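Local coordinates for protein UL37 (Suid herpesvirus 1, PDB 4K70) that is an inner tegument protein, seen here as its N-terminal half, that probably takes part in controlling viral trafficking and binds metal ions, at residues A144-L148 with F222-N228; A215-A219 with L231-F235; V263-A267 with V276-R280; V307-A311 with D351-R355; S330-V336 with H429-R434. One frame throughout, in Å; residues are numbered along the deposited sequence.

Interaction 1. Residues A144-L148 with F222-N228; sequences ADDVL and FFHDRQN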
# COMPACT_ATOMS: atom_id res chain seq x y z
N ALA A 144 -0.23 -6.03 -16.27
CA ALA A 144 0.30 -4.91 -17.03
C ALA A 144 -0.40 -4.86 -18.40
O ALA A 144 -0.73 -3.78 -18.89
CB ALA A 144 1.80 -5.05 -17.19
N ASP A 145 -0.65 -6.03 -18.98
CA ASP A 145 -1.34 -6.13 -20.27
C ASP A 145 -2.72 -5.46 -20.19
O ASP A 145 -3.11 -4.73 -21.10
CB ASP A 145 -1.51 -7.60 -20.70
CG ASP A 145 -0.20 -8.26 -21.11
OD1 ASP A 145 0.77 -7.55 -21.40
OD2 ASP A 145 -0.14 -9.51 -21.15
N ASP A 146 -3.44 -5.72 -19.11
CA ASP A 146 -4.76 -5.11 -18.91
C ASP A 146 -4.70 -3.59 -18.82
O ASP A 146 -5.51 -2.89 -19.42
CB ASP A 146 -5.41 -5.65 -17.63
CG ASP A 146 -6.02 -7.03 -17.80
OD1 ASP A 146 -6.43 -7.39 -18.93
OD2 ASP A 146 -6.10 -7.75 -16.77
N VAL A 147 -3.74 -3.07 -18.06
CA VAL A 147 -3.63 -1.62 -17.86
C VAL A 147 -3.24 -0.90 -19.14
O VAL A 147 -3.72 0.19 -19.42
CB VAL A 147 -2.61 -1.26 -16.78
CG1 VAL A 147 -2.39 0.25 -16.76
CG2 VAL A 147 -3.08 -1.76 -15.43
N LEU A 148 -2.35 -1.51 -19.91
CA LEU A 148 -1.92 -0.95 -21.19
C LEU A 148 -3.10 -0.79 -22.14
O LEU A 148 -3.19 0.19 -22.89
CB LEU A 148 -0.86 -1.84 -21.80
CG LEU A 148 -0.24 -1.41 -23.13
CD1 LEU A 148 0.73 -0.27 -22.93
CD2 LEU A 148 0.47 -2.60 -23.75
N PHE A 222 7.81 -2.24 -16.68
CA PHE A 222 6.63 -3.08 -16.51
C PHE A 222 6.53 -4.36 -17.34
O PHE A 222 5.69 -5.21 -17.05
CB PHE A 222 5.37 -2.24 -16.73
CG PHE A 222 5.25 -1.09 -15.76
CD1 PHE A 222 4.82 -1.31 -14.46
CD2 PHE A 222 5.58 0.20 -16.14
CE1 PHE A 222 4.72 -0.27 -13.57
CE2 PHE A 222 5.47 1.25 -15.24
CZ PHE A 222 5.04 1.01 -13.96
N PHE A 223 7.37 -4.50 -18.36
CA PHE A 223 7.23 -5.68 -19.21
C PHE A 223 8.49 -6.52 -19.31
O PHE A 223 8.41 -7.71 -19.60
CB PHE A 223 6.71 -5.30 -20.61
CG PHE A 223 5.28 -4.86 -20.61
CD1 PHE A 223 4.95 -3.53 -20.34
CD2 PHE A 223 4.25 -5.77 -20.85
CE1 PHE A 223 3.63 -3.12 -20.33
CE2 PHE A 223 2.93 -5.37 -20.84
CZ PHE A 223 2.61 -4.04 -20.58
N HIS A 224 9.63 -5.91 -19.02
CA HIS A 224 10.94 -6.54 -19.15
C HIS A 224 11.06 -7.33 -20.44
O HIS A 224 11.22 -6.75 -21.52
CB HIS A 224 11.26 -7.43 -17.94
CG HIS A 224 11.42 -6.66 -16.66
ND1 HIS A 224 12.65 -6.39 -16.10
CD2 HIS A 224 10.50 -6.12 -15.82
CE1 HIS A 224 12.49 -5.71 -14.98
NE2 HIS A 224 11.19 -5.53 -14.79
N ASP A 225 10.97 -8.65 -20.34
CA ASP A 225 11.16 -9.51 -21.51
C ASP A 225 9.85 -10.02 -22.10
O ASP A 225 9.84 -10.70 -23.12
CB ASP A 225 12.07 -10.69 -21.18
CG ASP A 225 13.54 -10.31 -21.20
OD1 ASP A 225 13.92 -9.45 -22.01
OD2 ASP A 225 14.31 -10.88 -20.40
N ARG A 226 8.74 -9.69 -21.45
CA ARG A 226 7.43 -10.10 -21.92
C ARG A 226 6.93 -9.18 -23.02
O ARG A 226 6.73 -7.99 -22.81
CB ARG A 226 6.43 -10.07 -20.77
CG ARG A 226 7.00 -10.55 -19.46
CD ARG A 226 5.96 -10.49 -18.37
NE ARG A 226 6.15 -11.59 -17.43
CZ ARG A 226 6.86 -11.49 -16.31
NH1 ARG A 226 7.43 -10.33 -15.98
NH2 ARG A 226 6.98 -12.55 -15.53
N GLN A 227 6.70 -9.75 -24.20
CA GLN A 227 6.32 -8.97 -25.36
C GLN A 227 4.84 -8.63 -25.36
O GLN A 227 3.98 -9.51 -25.24
CB GLN A 227 6.67 -9.74 -26.64
CG GLN A 227 8.09 -10.24 -26.68
CD GLN A 227 8.93 -9.54 -27.72
OE1 GLN A 227 8.40 -8.92 -28.65
NE2 GLN A 227 10.25 -9.62 -27.57
N ASN A 228 4.54 -7.35 -25.48
CA ASN A 228 3.17 -6.90 -25.66
C ASN A 228 3.10 -6.28 -27.04
O ASN A 228 3.78 -5.30 -27.32
CB ASN A 228 2.79 -5.88 -24.60
CG ASN A 228 1.36 -5.42 -24.71
OD1 ASN A 228 0.98 -4.76 -25.68
ND2 ASN A 228 0.55 -5.76 -23.72
O HOH W 1 -2.35 -4.89 -23.94

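Interaction 2. Residues A215-A219 with L231-F235; sequences ALTIA and LREQF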
# COMPACT_ATOMS: atom_id res chain seq x y z
N ALA A 215 7.49 4.94 -24.17
CA ALA A 215 7.24 3.53 -24.47
C ALA A 215 8.37 2.66 -23.93
O ALA A 215 8.12 1.59 -23.37
CB ALA A 215 7.09 3.31 -25.97
N LEU A 216 9.60 3.13 -24.08
CA LEU A 216 10.75 2.41 -23.55
C LEU A 216 10.73 2.33 -22.04
O LEU A 216 11.03 1.28 -21.47
CB LEU A 216 12.07 3.01 -24.03
CG LEU A 216 12.29 2.89 -25.54
CD1 LEU A 216 13.69 3.40 -25.94
CD2 LEU A 216 12.09 1.44 -25.97
N THR A 217 10.37 3.42 -21.37
CA THR A 217 10.25 3.35 -19.91
C THR A 217 9.21 2.29 -19.49
O THR A 217 9.39 1.59 -18.49
CB THR A 217 9.91 4.72 -19.25
OG1 THR A 217 8.55 5.08 -19.54
CG2 THR A 217 10.88 5.82 -19.71
N ILE A 218 8.14 2.18 -20.27
CA ILE A 218 7.09 1.22 -19.96
C ILE A 218 7.59 -0.21 -20.19
O ILE A 218 7.38 -1.11 -19.36
CB ILE A 218 5.83 1.47 -20.80
CG1 ILE A 218 5.18 2.79 -20.40
CG2 ILE A 218 4.82 0.32 -20.63
CD1 ILE A 218 4.18 3.33 -21.43
N ALA A 219 8.26 -0.43 -21.31
CA ALA A 219 8.81 -1.74 -21.61
C ALA A 219 9.75 -2.17 -20.49
O ALA A 219 9.69 -3.30 -20.01
CB ALA A 219 9.52 -1.74 -22.96
N LEU A 231 2.13 -2.43 -27.24
CA LEU A 231 3.29 -1.62 -26.86
C LEU A 231 4.31 -1.62 -27.99
O LEU A 231 4.88 -0.58 -28.33
CB LEU A 231 3.94 -2.18 -25.59
CG LEU A 231 5.22 -1.48 -25.13
CD1 LEU A 231 4.95 0.01 -24.79
CD2 LEU A 231 5.81 -2.20 -23.93
N ARG A 232 4.55 -2.80 -28.55
CA ARG A 232 5.49 -2.96 -29.65
C ARG A 232 5.12 -2.08 -30.85
O ARG A 232 5.97 -1.38 -31.39
CB ARG A 232 5.56 -4.44 -30.04
CG ARG A 232 6.59 -4.76 -31.10
CD ARG A 232 6.67 -6.27 -31.32
NE ARG A 232 7.87 -6.84 -30.71
CZ ARG A 232 8.97 -7.18 -31.38
NH1 ARG A 232 9.02 -7.02 -32.70
NH2 ARG A 232 10.00 -7.70 -30.73
N GLU A 233 3.84 -2.10 -31.24
CA GLU A 233 3.35 -1.29 -32.35
C GLU A 233 3.44 0.19 -32.05
O GLU A 233 3.68 1.02 -32.93
CB GLU A 233 1.89 -1.61 -32.65
CG GLU A 233 1.60 -3.04 -33.01
CD GLU A 233 0.11 -3.30 -33.09
OE1 GLU A 233 -0.31 -4.48 -33.04
OE2 GLU A 233 -0.65 -2.31 -33.19
N GLN A 234 3.19 0.55 -30.80
CA GLN A 234 3.15 1.96 -30.46
C GLN A 234 4.55 2.56 -30.39
O GLN A 234 4.75 3.70 -30.77
CB GLN A 234 2.38 2.19 -29.17
CG GLN A 234 0.89 2.32 -29.38
CD GLN A 234 0.13 2.38 -28.07
OE1 GLN A 234 -0.60 3.33 -27.81
NE2 GLN A 234 0.31 1.36 -27.24
N PHE A 235 5.51 1.79 -29.90
CA PHE A 235 6.89 2.26 -29.97
C PHE A 235 7.36 2.43 -31.41
O PHE A 235 7.97 3.44 -31.77
CB PHE A 235 7.85 1.36 -29.23
CG PHE A 235 9.29 1.74 -29.44
CD1 PHE A 235 9.84 2.81 -28.76
CD2 PHE A 235 10.08 1.04 -30.34
CE1 PHE A 235 11.16 3.18 -28.97
CE2 PHE A 235 11.40 1.40 -30.55
CZ PHE A 235 11.94 2.47 -29.86

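Interaction 3. Residues V263-A267 with V276-R280; sequences VRVSA and VRELR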
# COMPACT_ATOMS: atom_id res chain seq x y z
N VAL A 263 22.90 2.90 -25.12
CA VAL A 263 22.91 1.66 -25.89
C VAL A 263 21.50 1.07 -25.98
O VAL A 263 21.05 0.69 -27.06
CB VAL A 263 23.88 0.62 -25.32
CG1 VAL A 263 23.63 -0.74 -25.96
CG2 VAL A 263 25.32 1.06 -25.55
N ARG A 264 20.80 1.03 -24.85
CA ARG A 264 19.45 0.48 -24.81
C ARG A 264 18.51 1.27 -25.71
O ARG A 264 17.72 0.69 -26.45
CB ARG A 264 18.92 0.44 -23.37
CG ARG A 264 17.56 -0.21 -23.24
CD ARG A 264 16.42 0.80 -23.34
NE ARG A 264 15.13 0.11 -23.24
CZ ARG A 264 14.57 -0.54 -24.25
NH1 ARG A 264 15.15 -0.57 -25.44
NH2 ARG A 264 13.41 -1.16 -24.08
N VAL A 265 18.61 2.60 -25.66
CA VAL A 265 17.74 3.45 -26.47
C VAL A 265 18.09 3.34 -27.96
O VAL A 265 17.21 3.18 -28.81
CB VAL A 265 17.79 4.94 -25.99
CG1 VAL A 265 17.08 5.84 -26.97
CG2 VAL A 265 17.16 5.06 -24.60
N SER A 266 19.39 3.43 -28.25
CA SER A 266 19.87 3.36 -29.63
C SER A 266 19.50 2.04 -30.30
O SER A 266 19.10 2.02 -31.47
CB SER A 266 21.39 3.53 -29.67
OG SER A 266 21.76 4.85 -29.31
N ALA A 267 19.63 0.95 -29.56
CA ALA A 267 19.32 -0.38 -30.08
C ALA A 267 17.84 -0.50 -30.47
O ALA A 267 17.51 -1.04 -31.52
CB ALA A 267 19.68 -1.42 -29.06
N VAL A 276 14.47 -4.84 -28.15
CA VAL A 276 15.89 -4.90 -28.46
C VAL A 276 16.61 -3.89 -27.56
O VAL A 276 16.30 -2.70 -27.57
CB VAL A 276 16.16 -4.54 -29.93
CG1 VAL A 276 17.65 -4.66 -30.23
CG2 VAL A 276 15.36 -5.45 -30.84
N ARG A 277 17.57 -4.38 -26.78
CA ARG A 277 18.22 -3.56 -25.77
C ARG A 277 19.74 -3.54 -25.90
O ARG A 277 20.42 -2.85 -25.14
CB ARG A 277 17.83 -4.04 -24.36
CG ARG A 277 16.37 -3.84 -24.01
CD ARG A 277 16.13 -4.08 -22.52
NE ARG A 277 14.77 -3.76 -22.11
CZ ARG A 277 13.75 -4.61 -22.18
NH1 ARG A 277 13.93 -5.83 -22.66
NH2 ARG A 277 12.53 -4.23 -21.78
N GLU A 278 20.28 -4.30 -26.86
CA GLU A 278 21.73 -4.41 -27.02
C GLU A 278 22.17 -4.24 -28.46
O GLU A 278 21.41 -4.48 -29.39
CB GLU A 278 22.21 -5.77 -26.52
CG GLU A 278 21.66 -6.16 -25.16
CD GLU A 278 21.59 -7.66 -24.98
OE1 GLU A 278 22.62 -8.33 -25.24
OE2 GLU A 278 20.51 -8.16 -24.58
N LEU A 279 23.42 -3.82 -28.62
CA LEU A 279 24.02 -3.66 -29.94
C LEU A 279 25.19 -4.63 -30.13
O LEU A 279 26.23 -4.48 -29.49
CB LEU A 279 24.52 -2.23 -30.11
CG LEU A 279 23.46 -1.15 -30.34
CD1 LEU A 279 24.09 0.22 -30.19
CD2 LEU A 279 22.82 -1.31 -31.72
N ARG A 280 25.01 -5.62 -31.00
CA ARG A 280 26.12 -6.50 -31.38
C ARG A 280 27.19 -5.70 -32.11
O ARG A 280 26.87 -4.78 -32.87
CB ARG A 280 25.63 -7.65 -32.25
CG ARG A 280 24.65 -7.24 -33.35
CD ARG A 280 24.31 -8.41 -34.29
NE ARG A 280 25.45 -9.01 -35.01
CZ ARG A 280 26.56 -8.38 -35.40
NH1 ARG A 280 26.74 -7.08 -35.16
NH2 ARG A 280 27.51 -9.05 -36.05

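Interaction 4. Residues V307-A311 with D351-R355; sequences VAAAA and DLLER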
# COMPACT_ATOMS: atom_id res chain seq x y z
N VAL A 307 16.56 10.76 -20.62
CA VAL A 307 17.30 10.82 -19.36
C VAL A 307 18.81 10.98 -19.59
O VAL A 307 19.51 11.59 -18.77
CB VAL A 307 16.98 9.60 -18.46
CG1 VAL A 307 17.68 8.34 -18.97
CG2 VAL A 307 17.34 9.89 -16.99
N ALA A 308 19.32 10.48 -20.71
CA ALA A 308 20.73 10.64 -21.02
C ALA A 308 21.09 12.12 -21.19
O ALA A 308 22.14 12.56 -20.73
CB ALA A 308 21.12 9.83 -22.26
N ALA A 309 20.22 12.89 -21.84
CA ALA A 309 20.45 14.33 -21.98
C ALA A 309 20.37 15.03 -20.62
O ALA A 309 21.20 15.87 -20.29
CB ALA A 309 19.44 14.94 -22.94
N ALA A 310 19.35 14.68 -19.85
CA ALA A 310 19.11 15.32 -18.57
C ALA A 310 20.27 15.04 -17.61
O ALA A 310 20.59 15.88 -16.77
CB ALA A 310 17.79 14.85 -17.98
N ALA A 311 20.89 13.88 -17.77
CA ALA A 311 22.03 13.50 -16.93
C ALA A 311 23.39 14.07 -17.43
O ALA A 311 24.37 14.03 -16.70
CB ALA A 311 22.11 11.97 -16.79
N ASP A 351 16.22 7.47 -10.14
CA ASP A 351 17.44 6.83 -9.69
C ASP A 351 18.67 7.37 -10.43
O ASP A 351 19.70 7.68 -9.82
CB ASP A 351 17.32 5.31 -9.88
CG ASP A 351 18.57 4.57 -9.48
OD1 ASP A 351 18.82 4.44 -8.26
OD2 ASP A 351 19.29 4.12 -10.40
N LEU A 352 18.56 7.49 -11.74
CA LEU A 352 19.69 7.96 -12.55
C LEU A 352 19.99 9.45 -12.34
O LEU A 352 21.14 9.83 -12.28
CB LEU A 352 19.43 7.67 -14.03
CG LEU A 352 19.42 6.20 -14.48
CD1 LEU A 352 18.97 6.14 -15.93
CD2 LEU A 352 20.82 5.57 -14.31
N LEU A 353 18.96 10.28 -12.23
CA LEU A 353 19.18 11.72 -12.12
C LEU A 353 19.63 12.12 -10.72
O LEU A 353 20.43 13.04 -10.56
CB LEU A 353 17.92 12.48 -12.55
CG LEU A 353 17.67 12.33 -14.05
CD1 LEU A 353 16.34 12.95 -14.41
CD2 LEU A 353 18.82 12.97 -14.85
N GLU A 354 19.15 11.41 -9.70
CA GLU A 354 19.67 11.58 -8.34
C GLU A 354 21.18 11.36 -8.29
O GLU A 354 21.94 12.22 -7.84
CB GLU A 354 18.97 10.61 -7.39
CG GLU A 354 19.52 10.62 -5.97
CD GLU A 354 18.72 9.74 -5.01
OE1 GLU A 354 17.50 9.55 -5.24
OE2 GLU A 354 19.31 9.25 -4.03
N ARG A 355 21.61 10.20 -8.76
CA ARG A 355 23.04 9.89 -8.86
C ARG A 355 23.82 10.99 -9.61
O ARG A 355 24.83 11.49 -9.12
CB ARG A 355 23.21 8.54 -9.54
CG ARG A 355 24.58 7.89 -9.37
CD ARG A 355 24.43 6.38 -9.18
NE ARG A 355 23.37 5.79 -10.01
CZ ARG A 355 22.35 5.07 -9.55
NH1 ARG A 355 22.22 4.80 -8.25
NH2 ARG A 355 21.45 4.60 -10.40

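Interaction 5. Residues S330-V336 with H429-R434; sequences SASPLQV and HCMAPR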
# COMPACT_ATOMS: atom_id res chain seq x y z
N SER A 330 2.07 19.22 -4.47
CA SER A 330 1.24 18.01 -4.38
C SER A 330 0.95 17.64 -2.93
O SER A 330 1.85 17.59 -2.09
CB SER A 330 1.95 16.83 -5.06
OG SER A 330 2.09 17.04 -6.46
N ALA A 331 -0.31 17.33 -2.64
CA ALA A 331 -0.71 16.96 -1.29
C ALA A 331 -1.31 15.56 -1.24
O ALA A 331 -1.94 15.19 -0.26
CB ALA A 331 -1.70 17.99 -0.70
N SER A 332 -1.13 14.78 -2.30
CA SER A 332 -1.64 13.40 -2.30
C SER A 332 -0.74 12.59 -3.19
O SER A 332 0.01 13.15 -3.97
CB SER A 332 -3.07 13.34 -2.84
OG SER A 332 -3.12 13.63 -4.23
N PRO A 333 -0.81 11.26 -3.07
CA PRO A 333 -0.05 10.33 -3.91
C PRO A 333 -0.35 10.54 -5.37
O PRO A 333 0.58 10.53 -6.17
CB PRO A 333 -0.55 8.96 -3.47
CG PRO A 333 -1.06 9.17 -2.08
CD PRO A 333 -1.56 10.56 -2.00
N LEU A 334 -1.62 10.70 -5.74
CA LEU A 334 -1.95 10.80 -7.16
C LEU A 334 -1.30 12.04 -7.74
O LEU A 334 -0.67 11.99 -8.79
CB LEU A 334 -3.47 10.85 -7.39
CG LEU A 334 -3.84 11.15 -8.85
CD1 LEU A 334 -3.17 10.16 -9.82
CD2 LEU A 334 -5.35 11.15 -9.05
N GLN A 335 -1.44 13.16 -7.04
CA GLN A 335 -0.90 14.42 -7.52
C GLN A 335 0.60 14.35 -7.77
O GLN A 335 1.08 14.78 -8.83
CB GLN A 335 -1.23 15.53 -6.52
CG GLN A 335 -2.72 15.85 -6.47
CD GLN A 335 -3.08 16.83 -5.36
OE1 GLN A 335 -2.22 17.51 -4.81
NE2 GLN A 335 -4.37 16.90 -5.02
N VAL A 336 1.35 13.83 -6.82
CA VAL A 336 2.79 13.87 -6.93
C VAL A 336 3.27 12.86 -7.98
O VAL A 336 4.14 13.17 -8.79
CB VAL A 336 3.51 13.67 -5.56
CG1 VAL A 336 3.25 12.28 -5.00
CG2 VAL A 336 5.03 13.92 -5.71
N HIS A 429 4.36 15.70 3.00
CA HIS A 429 3.25 16.53 2.55
C HIS A 429 2.29 15.77 1.64
O HIS A 429 1.08 16.03 1.62
CB HIS A 429 3.76 17.80 1.84
CG HIS A 429 2.72 18.88 1.74
ND1 HIS A 429 2.26 19.57 2.84
CD2 HIS A 429 2.02 19.35 0.68
CE1 HIS A 429 1.33 20.44 2.46
NE2 HIS A 429 1.17 20.32 1.16
N CYS A 430 2.81 14.81 0.89
CA CYS A 430 1.99 14.13 -0.09
C CYS A 430 1.83 12.64 0.21
O CYS A 430 0.81 12.05 -0.16
CB CYS A 430 2.55 14.35 -1.51
SG CYS A 430 4.34 13.93 -1.72
N MET A 431 2.79 12.06 0.93
CA MET A 431 2.81 10.61 1.13
C MET A 431 2.62 10.14 2.58
O MET A 431 2.57 8.92 2.82
CB MET A 431 4.11 10.00 0.58
CG MET A 431 4.35 10.27 -0.90
SD MET A 431 3.07 9.58 -1.96
CE MET A 431 3.40 7.80 -1.92
N ALA A 432 2.51 11.08 3.52
CA ALA A 432 2.34 10.71 4.93
C ALA A 432 1.14 9.79 5.08
O ALA A 432 0.14 9.97 4.39
CB ALA A 432 2.17 11.94 5.80
N PRO A 433 1.26 8.78 5.96
CA PRO A 433 0.14 7.87 6.25
C PRO A 433 -1.05 8.65 6.81
O PRO A 433 -0.85 9.53 7.65
CB PRO A 433 0.73 6.96 7.32
CG PRO A 433 2.17 6.92 7.02
CD PRO A 433 2.50 8.34 6.62
N ARG A 434 -2.25 8.35 6.33
CA ARG A 434 -3.47 8.98 6.85
C ARG A 434 -4.51 7.94 7.31
O ARG A 434 -5.66 7.97 6.88
CB ARG A 434 -4.07 9.91 5.80
CG ARG A 434 -3.20 11.14 5.51
CD ARG A 434 -3.39 11.72 4.10
NE ARG A 434 -2.38 12.74 3.80
CZ ARG A 434 -2.23 13.37 2.63
NH1 ARG A 434 -3.03 13.11 1.61
NH2 ARG A 434 -1.26 14.26 2.49

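Interaction 1. Residues A144-L148 with F222-N228
The N-cap of helix 229-240, Asn228, meets the short helix 144-149 through Asp145 and Leu148. The tight link that joins helix 208-223 to helix 229-240 places it there. A type II' turn from Phe223 to Arg226 reverses the chain, closed by Arg226 N and Phe223 O at 2.7 Å. The amide of Asn228 is used on both sides. OD1 caps Leu231 N of its own helix. ND2 donates to Asp145 OD1 at 2.9 Å, with an N-H...O angle of 156°. Asp145 OD1 lies close to the amide plane, but the donor comes from above the carboxylate plane. A water bridges ND2 to Asp145 O, which ties the same amide to the helix backbone. These bonds together fix the rotation of the amide. Leu148 comes from the opposite direction, with CD2 tight against the amide. Its CG is anti to the backbone N (chi1 -178°), and this carries CD2 toward the link. Beside this polar group, the Phe223 ring packs on the helix. Ala144 CB sits over one face, 4.1 Å from the ring centroid, while Leu148 CD2 approaches CZ obliquely. Leu194 and Val198 of helix 191-201 pack against the 144-148 segment. Asp145 OD1 also lies at the ring edge, in its plane, 3.1 Å from Phe223 CE2.

Interaction 2. Residues A215-A219 with L231-F235
This is a buried apolar contact between the two arms of an antiparallel helical hairpin, helix 208-223 and helix 229-240. The local axes come within 10.2 Å and run at 154° to each other. Ala215 and Ala219 lie one turn apart and make a shallow strip on the first helix. Leu231 and Phe235, also one turn apart, fill it from the second. Leu231 has CG anti to the backbone N (chi1 177°), and its two methyls divide the work. CD1 rests on Ala215 O, lies 4.1 Å from Ala215 CB and also touches Ile218 CG2. CD2 turns to Ala219, 3.9 Å from its CB. At the other end Ala215 CB meets Phe235 CB at 3.9 Å and lies near the plane of the ring, at its edge. Leu216 leans in from the flank. Its CD2 comes over one face of the Phe235 ring, 4.0 Å from the centroid, in a CH-pi contact. The nearest ring atom to that methyl is CE1, at 3.6 Å. Phe235 is thus touched on an edge by one residue and on a face by the next. Helix 260-271 closes the Leu216 and Phe235 end through Ala268. Helix 191-201 packs on Ala215 and Ile218 from another direction. Every touching residue here is buried, and the side chains that meet are all apolar. The hairpin is therefore held at this point by shape and the hydrophobic effect.

Interaction 3. Residues V263-A267 with V276-R280
Arg264 of helix 260-271 runs alongside Arg277 of the following loop, both side chains pointing the same way. At the start, Arg264 CB lies 4.0 Å from Arg277 O, a carbonyl that also receives a CA-H...O contact from Arg264 CA. CG then meets Arg277 CG at 3.9 Å. The Arg264 chain bends at this point (chi2 -92°), which turns its flat end against the aliphatic part of Arg277. Arg277 CG stands 3.7 Å above the guanidinium plane, over its centre. NE of Arg264 forms a salt bridge with Asp220 OD2. NH1 lies 3.2 Å from Val276 O. NH2 donates to Ala274 O and comes 3.5 Å from Arg277 NE, which salt-bridges Asp220 OD1. One carboxylate of helix 208-223 thus gathers both arginines, and its charge probably offsets theirs. The two guanidinium planes are tilted 52° apart.

Beyond the arginines, apolar side chains pack on each other and on the loop backbone. Ala267 CB touches Val276 CG1 and Leu279 CG, each at 4.0 Å. It also lies 3.5 Å from Glu278 O. Val263 CG1 borders the loop backbone at Arg277 O. The loop that follows helix 260-271 folds back along it. An aspartate shared by two arginines ties both to helix 208-223, a charge cluster between neighbouring elements of an all-helical fold.

Interaction 4. Residues V307-A311 with D351-R355
Ala311 N bonds to Val307 O at 2.9 Å, and this backbone bond closes a turn of helix 307-311 that faces Leu352 and Leu353. Val307 and Ala311, one turn apart, bring their side chains to the same neighbour, Leu353. Its branch carbon CG lies 3.8 Å from Val307 CG2. Its CD2 methyl reaches farther along the turn, 3.8 Å from Ala310 CB and 3.9 Å from Ala311 CB. It also presses on the peptide between them, 3.7 Å from Ala311 N. Leu353 has CG anti to its carbonyl carbon (chi1 -69°), which brings the branch over this turn. The two helix segments run almost parallel, with local axes 13° apart and 9.8 Å at closest approach. The contact therefore lays a short helix along helix 347-358 in an all-helical domain. On its other flank Leu352 crosses Val307 at about a right angle, CD1 to CG1 at 4.0 Å. Val261 of helix 260-271 touches both of these residues. Phe345 from a loop and Ala375 of helix 366-385 pack against Leu353. Asp351, next in sequence to Leu352, is a calcium ligand seen in crystals of this protein, although no calcium is bound to it in this chain.

Interaction 5. Residues S330-V336 with H429-R434
Cys430 and Met431 turn their sulfurs inward against Val336 and Pro333, while Arg434 and His429 lie on the exposed side. The inner half is close-packed. Cys430 SG stands between the backbone N and the carbonyl carbon (chi1 53°) and meets Val336 CG1 at 3.8 Å. Met431 is bent at chi2 and chi3, and its SD approaches Pro333 CA at 3.8 Å. Val381 of helix 366-385 and Tyr388 help enclose this cluster. The Cys430 carbonyl also packs on the proline ring: O lies 3.4 Å from Pro333 CD, at the start of helix 333-342, where Ser332 is the N-cap.

The outer side is held by polar groups. Arg434 stretches back to Ala331 O and grips it with two nitrogens, NH1 and NH2, each at 3.0 Å. The oxygen lies in the guanidinium plane. NH1 donates in the carbonyl plane, and NH2 comes from above it. On the same residue, Ala331 N donates to Gln335 OE1 at 2.9 Å, nearly straight at 176°. His429 adds an edge contact, CD2 to Ser330 O at 3.3 Å. The end of helix 422-431 is therefore joined to the start of helix 333-342 by sulfur and carbon inside. Outside, a forked arginine bond probably draws electron density toward Ala331 O.

How the interactions relate
Interactions 1, 2 and 3 form one continuous cluster. Interactions 1 and 2 share helix 208-223 and have centres 9 Å apart. Phe223 CD1 touches Leu231 CD2 at 3.9 Å between them. Interaction 3 joins the cluster through its two arginines. Arg264 NH2 reaches Leu216 CD2 at 3.5 Å, and Arg277 NH2 probably bonds His224 O of interaction 1 at 2.9 Å. Interaction 4 is separate, about 7 Å from interactions 2 and 3 between nearest atoms. Interaction 5 stands apart, its centre about 24 Å from that of interaction 4. Its Met431 side chain is about 9 Å from a bound calcium. The Phe222 side chain of interaction 1 is about 13 Å from a calcium and about 9 Å from a sodium.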